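Local coordinates for oligopeptide ABC transporter OppAIV (Borrelia burgdorferi B31, PDB 4GL8), which probably binds oligopeptides outside the inner membrane and hands them to an ABC transporter for uptake, at residues I84-D97 with K160-L174. Sequence-based numbering, arbitrary orientation.
Sequences ISDDGVVYTFHLRD and KTLEITLKSPKPYFL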
loop_
_atom_site.group_PDB
_atom_site.type_symbol
_atom_site.label_atom_id
_atom_site.label_comp_id
_atom_site.label_asym_id
_atom_site.label_seq_id
_atom_site.Cartn_x
_atom_site.Cartn_y
_atom_site.Cartn_z
ATOM N N ILE A 84 -25.100 -11.743 -0.252
ATOM C CA ILE A 84 -24.269 -12.437 0.736
ATOM C C ILE A 84 -25.141 -13.464 1.459
ATOM O O ILE A 84 -26.257 -13.173 1.876
ATOM C CB ILE A 84 -23.677 -11.458 1.768
ATOM C CG1 ILE A 84 -23.104 -10.227 1.058
ATOM C CG2 ILE A 84 -22.603 -12.137 2.607
ATOM C CD1 ILE A 84 -22.577 -9.153 1.983
ATOM N N SER A 85 -24.631 -14.681 1.585
ATOM C CA SER A 85 -25.372 -15.727 2.269
ATOM C C SER A 85 -25.567 -15.398 3.760
ATOM O O SER A 85 -24.800 -14.679 4.353
ATOM C CB SER A 85 -24.649 -17.052 2.120
ATOM O OG SER A 85 -23.390 -16.969 2.746
ATOM N N ASP A 86 -26.582 -15.993 4.352
ATOM C CA ASP A 86 -26.923 -15.764 5.748
ATOM C C ASP A 86 -25.746 -16.033 6.664
ATOM O O ASP A 86 -25.560 -15.318 7.633
ATOM C CB ASP A 86 -28.079 -16.688 6.167
ATOM C CG ASP A 86 -29.418 -16.307 5.537
ATOM O OD1 ASP A 86 -29.545 -15.202 4.947
ATOM O OD2 ASP A 86 -30.375 -17.121 5.697
ATOM N N ASP A 87 -24.966 -17.065 6.356
ATOM C CA ASP A 87 -23.785 -17.420 7.174
ATOM C C ASP A 87 -22.531 -16.574 6.856
ATOM O O ASP A 87 -21.477 -16.781 7.441
ATOM C CB ASP A 87 -23.474 -18.931 7.065
ATOM C CG ASP A 87 -22.951 -19.337 5.696
ATOM O OD1 ASP A 87 -23.076 -18.579 4.694
ATOM O OD2 ASP A 87 -22.413 -20.452 5.606
ATOM N N GLY A 88 -22.645 -15.644 5.918
ATOM C CA GLY A 88 -21.585 -14.700 5.653
ATOM C C GLY A 88 -20.369 -15.208 4.887
ATOM O O GLY A 88 -19.337 -14.520 4.843
ATOM N N VAL A 89 -20.447 -16.389 4.286
ATOM C CA VAL A 89 -19.260 -16.896 3.590
ATOM C C VAL A 89 -19.350 -16.875 2.085
ATOM O O VAL A 89 -18.324 -16.904 1.445
ATOM C CB VAL A 89 -18.825 -18.299 4.052
ATOM C CG1 VAL A 89 -18.581 -18.323 5.536
ATOM C CG2 VAL A 89 -19.807 -19.381 3.642
ATOM N N VAL A 90 -20.558 -16.847 1.515
ATOM C CA VAL A 90 -20.743 -16.947 0.055
ATOM C C VAL A 90 -21.238 -15.653 -0.539
ATOM O O VAL A 90 -22.365 -15.232 -0.278
ATOM C CB VAL A 90 -21.726 -18.069 -0.329
ATOM C CG1 VAL A 90 -21.699 -18.307 -1.848
ATOM C CG2 VAL A 90 -21.380 -19.359 0.401
ATOM N N TYR A 91 -20.390 -15.021 -1.336
ATOM C CA TYR A 91 -20.710 -13.756 -2.007
ATOM C C TYR A 91 -20.985 -14.014 -3.462
ATOM O O TYR A 91 -20.251 -14.772 -4.119
ATOM C CB TYR A 91 -19.536 -12.774 -1.936
ATOM C CG TYR A 91 -19.335 -12.198 -0.580
ATOM C CD1 TYR A 91 -18.902 -12.990 0.460
ATOM C CD2 TYR A 91 -19.574 -10.865 -0.333
ATOM C CE1 TYR A 91 -18.715 -12.473 1.721
ATOM C CE2 TYR A 91 -19.394 -10.333 0.926
ATOM C CZ TYR A 91 -18.962 -11.141 1.952
ATOM O OH TYR A 91 -18.747 -10.629 3.208
ATOM N N THR A 92 -22.032 -13.371 -3.970
ATOM C CA THR A 92 -22.512 -13.618 -5.326
ATOM C C THR A 92 -22.614 -12.235 -5.975
ATOM O O THR A 92 -23.420 -11.396 -5.548
ATOM C CB THR A 92 -23.859 -14.399 -5.300
ATOM O OG1 THR A 92 -23.707 -15.623 -4.544
ATOM C CG2 THR A 92 -24.376 -14.748 -6.716
ATOM N N PHE A 93 -21.754 -11.995 -6.966
ATOM C CA PHE A 93 -21.688 -10.733 -7.689
ATOM C C PHE A 93 -22.424 -10.821 -9.038
ATOM O O PHE A 93 -22.219 -11.752 -9.829
ATOM C CB PHE A 93 -20.213 -10.337 -7.879
ATOM C CG PHE A 93 -19.487 -10.165 -6.592
ATOM C CD1 PHE A 93 -19.569 -8.961 -5.891
ATOM C CD2 PHE A 93 -18.793 -11.214 -6.025
ATOM C CE1 PHE A 93 -18.958 -8.813 -4.669
ATOM C CE2 PHE A 93 -18.151 -11.063 -4.796
ATOM C CZ PHE A 93 -18.255 -9.875 -4.110
ATOM N N HIS A 94 -23.294 -9.840 -9.277
ATOM C CA HIS A 94 -24.056 -9.734 -10.531
ATOM C C HIS A 94 -23.389 -8.674 -11.383
ATOM O O HIS A 94 -23.369 -7.500 -11.005
ATOM C CB HIS A 94 -25.511 -9.364 -10.234
ATOM C CG HIS A 94 -26.144 -10.267 -9.238
ATOM N ND1 HIS A 94 -26.629 -11.522 -9.578
ATOM C CD2 HIS A 94 -26.326 -10.136 -7.905
ATOM C CE1 HIS A 94 -27.101 -12.114 -8.489
ATOM N NE2 HIS A 94 -26.923 -11.298 -7.460
ATOM N N LEU A 95 -22.785 -9.104 -12.490
ATOM C CA LEU A 95 -22.035 -8.190 -13.349
ATOM C C LEU A 95 -23.017 -7.287 -14.112
ATOM O O LEU A 95 -24.125 -7.718 -14.456
ATOM C CB LEU A 95 -21.121 -8.973 -14.326
ATOM C CG LEU A 95 -20.104 -9.933 -13.696
ATOM C CD1 LEU A 95 -19.213 -10.601 -14.733
ATOM C CD2 LEU A 95 -19.250 -9.274 -12.615
ATOM N N ARG A 96 -22.633 -6.029 -14.346
ATOM C CA ARG A 96 -23.418 -5.165 -15.236
ATOM C C ARG A 96 -23.354 -5.677 -16.682
ATOM O O ARG A 96 -22.463 -6.446 -17.034
ATOM C CB ARG A 96 -22.980 -3.707 -15.161
ATOM C CG ARG A 96 -21.530 -3.468 -15.516
ATOM C CD ARG A 96 -21.156 -2.012 -15.261
ATOM N NE ARG A 96 -20.980 -1.727 -13.844
ATOM C CZ ARG A 96 -21.793 -1.001 -13.094
ATOM N NH1 ARG A 96 -22.865 -0.430 -13.619
ATOM N NH2 ARG A 96 -21.508 -0.804 -11.798
ATOM N N ASP A 97 -24.336 -5.260 -17.480
ATOM C CA ASP A 97 -24.436 -5.609 -18.900
ATOM C C ASP A 97 -23.362 -4.973 -19.762
ATOM O O ASP A 97 -22.881 -3.886 -19.464
ATOM C CB ASP A 97 -25.795 -5.159 -19.455
ATOM C CG ASP A 97 -26.954 -5.838 -18.766
ATOM O OD1 ASP A 97 -26.758 -6.939 -18.201
ATOM O OD2 ASP A 97 -28.072 -5.284 -18.781
ATOM N N LYS A 160 -22.788 -13.594 -16.449
ATOM C CA LYS A 160 -22.844 -12.349 -15.681
ATOM C C LYS A 160 -22.900 -12.611 -14.181
ATOM O O LYS A 160 -23.382 -11.761 -13.438
ATOM C CB LYS A 160 -24.072 -11.537 -16.067
ATOM C CG LYS A 160 -24.256 -11.244 -17.555
ATOM C CD LYS A 160 -25.310 -10.149 -17.689
ATOM C CE LYS A 160 -26.188 -10.291 -18.907
ATOM N NZ LYS A 160 -25.542 -9.564 -20.037
ATOM N N THR A 161 -22.449 -13.776 -13.721
ATOM C CA THR A 161 -22.575 -14.092 -12.303
ATOM C C THR A 161 -21.357 -14.801 -11.739
ATOM O O THR A 161 -20.991 -15.905 -12.162
ATOM C CB THR A 161 -23.849 -14.899 -12.021
ATOM O OG1 THR A 161 -24.955 -14.330 -12.745
ATOM C CG2 THR A 161 -24.174 -14.860 -10.555
ATOM N N LEU A 162 -20.729 -14.164 -10.757
ATOM C CA LEU A 162 -19.480 -14.698 -10.172
ATOM C C LEU A 162 -19.705 -14.982 -8.706
ATOM O O LEU A 162 -20.189 -14.128 -7.976
ATOM C CB LEU A 162 -18.336 -13.715 -10.345
ATOM C CG LEU A 162 -16.986 -14.249 -9.842
ATOM C CD1 LEU A 162 -16.359 -15.151 -10.887
ATOM C CD2 LEU A 162 -16.045 -13.132 -9.486
ATOM N N GLU A 163 -19.383 -16.191 -8.274
ATOM C CA GLU A 163 -19.532 -16.530 -6.865
ATOM C C GLU A 163 -18.171 -16.703 -6.212
ATOM O O GLU A 163 -17.335 -17.461 -6.717
ATOM C CB GLU A 163 -20.306 -17.824 -6.751
ATOM C CG GLU A 163 -20.789 -18.200 -5.380
ATOM C CD GLU A 163 -21.240 -19.654 -5.336
ATOM O OE1 GLU A 163 -20.350 -20.578 -5.339
ATOM O OE2 GLU A 163 -22.480 -19.882 -5.292
ATOM N N ILE A 164 -17.963 -16.029 -5.090
ATOM C CA ILE A 164 -16.763 -16.214 -4.291
ATOM C C ILE A 164 -17.142 -16.697 -2.886
ATOM O O ILE A 164 -17.923 -16.031 -2.163
ATOM C CB ILE A 164 -15.957 -14.919 -4.179
ATOM C CG1 ILE A 164 -15.562 -14.445 -5.564
ATOM C CG2 ILE A 164 -14.701 -15.142 -3.335
ATOM C CD1 ILE A 164 -14.795 -13.154 -5.548
ATOM N N THR A 165 -16.603 -17.854 -2.527
ATOM C CA THR A 165 -16.834 -18.477 -1.231
ATOM C C THR A 165 -15.623 -18.212 -0.322
ATOM O O THR A 165 -14.501 -18.560 -0.677
ATOM C CB THR A 165 -17.087 -20.010 -1.374
ATOM O OG1 THR A 165 -18.203 -20.221 -2.232
ATOM C CG2 THR A 165 -17.423 -20.659 -0.042
ATOM N N LEU A 166 -15.862 -17.590 0.838
ATOM C CA LEU A 166 -14.805 -17.291 1.799
ATOM C C LEU A 166 -14.499 -18.480 2.694
ATOM O O LEU A 166 -15.346 -19.298 2.959
ATOM C CB LEU A 166 -15.165 -16.094 2.662
ATOM C CG LEU A 166 -15.431 -14.746 1.983
ATOM C CD1 LEU A 166 -15.419 -13.620 3.019
ATOM C CD2 LEU A 166 -14.429 -14.450 0.871
ATOM N N LYS A 167 -13.252 -18.572 3.111
ATOM C CA LYS A 167 -12.780 -19.536 4.111
ATOM C C LYS A 167 -13.550 -19.373 5.448
ATOM O O LYS A 167 -13.962 -20.329 6.079
ATOM C CB LYS A 167 -11.287 -19.226 4.288
ATOM C CG LYS A 167 -10.406 -20.282 4.903
ATOM C CD LYS A 167 -8.966 -19.770 4.910
ATOM C CE LYS A 167 -8.260 -20.206 6.171
ATOM N NZ LYS A 167 -8.373 -21.697 6.314
ATOM N N SER A 168 -13.734 -18.119 5.850
ATOM C CA SER A 168 -14.484 -17.739 7.040
ATOM C C SER A 168 -15.040 -16.324 6.787
ATOM O O SER A 168 -14.523 -15.603 5.944
ATOM C CB SER A 168 -13.594 -17.757 8.292
ATOM O OG SER A 168 -12.431 -16.947 8.110
ATOM N N PRO A 169 -16.113 -15.942 7.484
ATOM C CA PRO A 169 -16.667 -14.603 7.297
ATOM C C PRO A 169 -15.653 -13.497 7.533
ATOM O O PRO A 169 -14.778 -13.618 8.399
ATOM C CB PRO A 169 -17.792 -14.527 8.347
ATOM C CG PRO A 169 -18.222 -15.956 8.533
ATOM C CD PRO A 169 -16.945 -16.766 8.393
ATOM N N LYS A 170 -15.795 -12.422 6.760
ATOM C CA LYS A 170 -14.909 -11.291 6.819
ATOM C C LYS A 170 -15.682 -10.067 6.387
ATOM O O LYS A 170 -15.890 -9.883 5.190
ATOM C CB LYS A 170 -13.740 -11.487 5.874
ATOM C CG LYS A 170 -12.701 -12.448 6.397
ATOM C CD LYS A 170 -11.587 -12.627 5.397
ATOM C CE LYS A 170 -10.351 -13.262 6.017
ATOM N NZ LYS A 170 -10.695 -14.504 6.733
ATOM N N PRO A 171 -16.054 -9.203 7.352
ATOM C CA PRO A 171 -16.828 -7.989 7.091
ATOM C C PRO A 171 -16.119 -7.004 6.182
ATOM O O PRO A 171 -16.783 -6.239 5.497
ATOM C CB PRO A 171 -17.022 -7.369 8.493
ATOM C CG PRO A 171 -16.760 -8.492 9.455
ATOM C CD PRO A 171 -15.692 -9.306 8.786
ATOM N N TYR A 172 -14.790 -7.033 6.166
ATOM C CA TYR A 172 -14.019 -6.175 5.260
ATOM C C TYR A 172 -13.709 -6.796 3.885
ATOM O O TYR A 172 -13.000 -6.211 3.081
ATOM C CB TYR A 172 -12.702 -5.760 5.933
ATOM C CG TYR A 172 -11.966 -6.901 6.559
ATOM C CD1 TYR A 172 -12.201 -7.244 7.875
ATOM C CD2 TYR A 172 -11.065 -7.665 5.827
ATOM C CE1 TYR A 172 -11.544 -8.312 8.462
ATOM C CE2 TYR A 172 -10.383 -8.719 6.411
ATOM C CZ TYR A 172 -10.637 -9.034 7.737
ATOM O OH TYR A 172 -10.007 -10.088 8.333
ATOM N N PHE A 173 -14.208 -7.985 3.592
ATOM C CA PHE A 173 -13.975 -8.564 2.240
ATOM C C PHE A 173 -14.373 -7.637 1.061
ATOM O O PHE A 173 -13.607 -7.436 0.101
ATOM C CB PHE A 173 -14.705 -9.890 2.101
ATOM C CG PHE A 173 -14.539 -10.526 0.758
ATOM C CD1 PHE A 173 -13.279 -10.882 0.303
ATOM C CD2 PHE A 173 -15.637 -10.758 -0.058
ATOM C CE1 PHE A 173 -13.114 -11.467 -0.935
ATOM C CE2 PHE A 173 -15.478 -11.343 -1.301
ATOM C CZ PHE A 173 -14.204 -11.705 -1.731
ATOM N N LEU A 174 -15.564 -7.072 1.095
ATOM C CA LEU A 174 -15.957 -6.177 0.006
ATOM C C LEU A 174 -14.925 -5.051 -0.231
ATOM O O LEU A 174 -14.557 -4.746 -1.364
ATOM C CB LEU A 174 -17.369 -5.596 0.234
ATOM C CG LEU A 174 -18.519 -6.607 0.341
ATOM C CD1 LEU A 174 -19.826 -5.992 0.837
ATOM C CD2 LEU A 174 -18.750 -7.268 -1.015
HETATM O O HOH W 1 -18.162 -12.221 5.274
HETATM O O HOH W 2 -17.501 -7.947 3.397
HETATM O O HOH W 3 -26.199 -11.910 -12.450
HETATM O O HOH W 4 -26.062 -9.584 -13.647
#
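Tyr91 packs against Leu166, Phe173 and Leu174, and its CB against the Ile164 backbone. That CB rests 3.6 Å from Ile164 O, the carbonyl that also accepts a hydrogen bond from the Tyr91 backbone N. With CG anti to the carbonyl carbon (chi1 -73°), the ring crosses Leu166 and reaches toward the start of helix 173-176. CE1 meets Leu166 CD1 at 3.7 Å, while CE2 touches Leu174 CD2, also at 3.7 Å. Phe173 turns its edge onto one ring face, planes at 67°, its CD2 standing over the centre; Ile84 CG2 lies over the opposite face, toward the rim. At the tip, Tyr91 OH is held by two waters: one, 2.7 Å away and in the ring plane, links it to Gly88 O and Lys170 N, the other to Lys170 O and Leu174 N. Through these waters the hydroxyl of the buried Tyr91 ties the turn at Gly88 to the 170-174 turn and helix start. Four backbone bonds join Tyr91 and Phe93 to Ile164 and Leu162; Leu95 N to Lys160 O extends the pairing at one end and Leu166 N to Val89 O (2.6 Å) at the other. On the other sheet face Val90 CG1 packs on Glu163 CG at 3.6 Å. Both strands belong to a five-stranded antiparallel sheet, between strands 74-84 and 154-158; helix 109-119 packs on Leu95 and Leu162, and helix 129-135 touches Leu166 and Phe173.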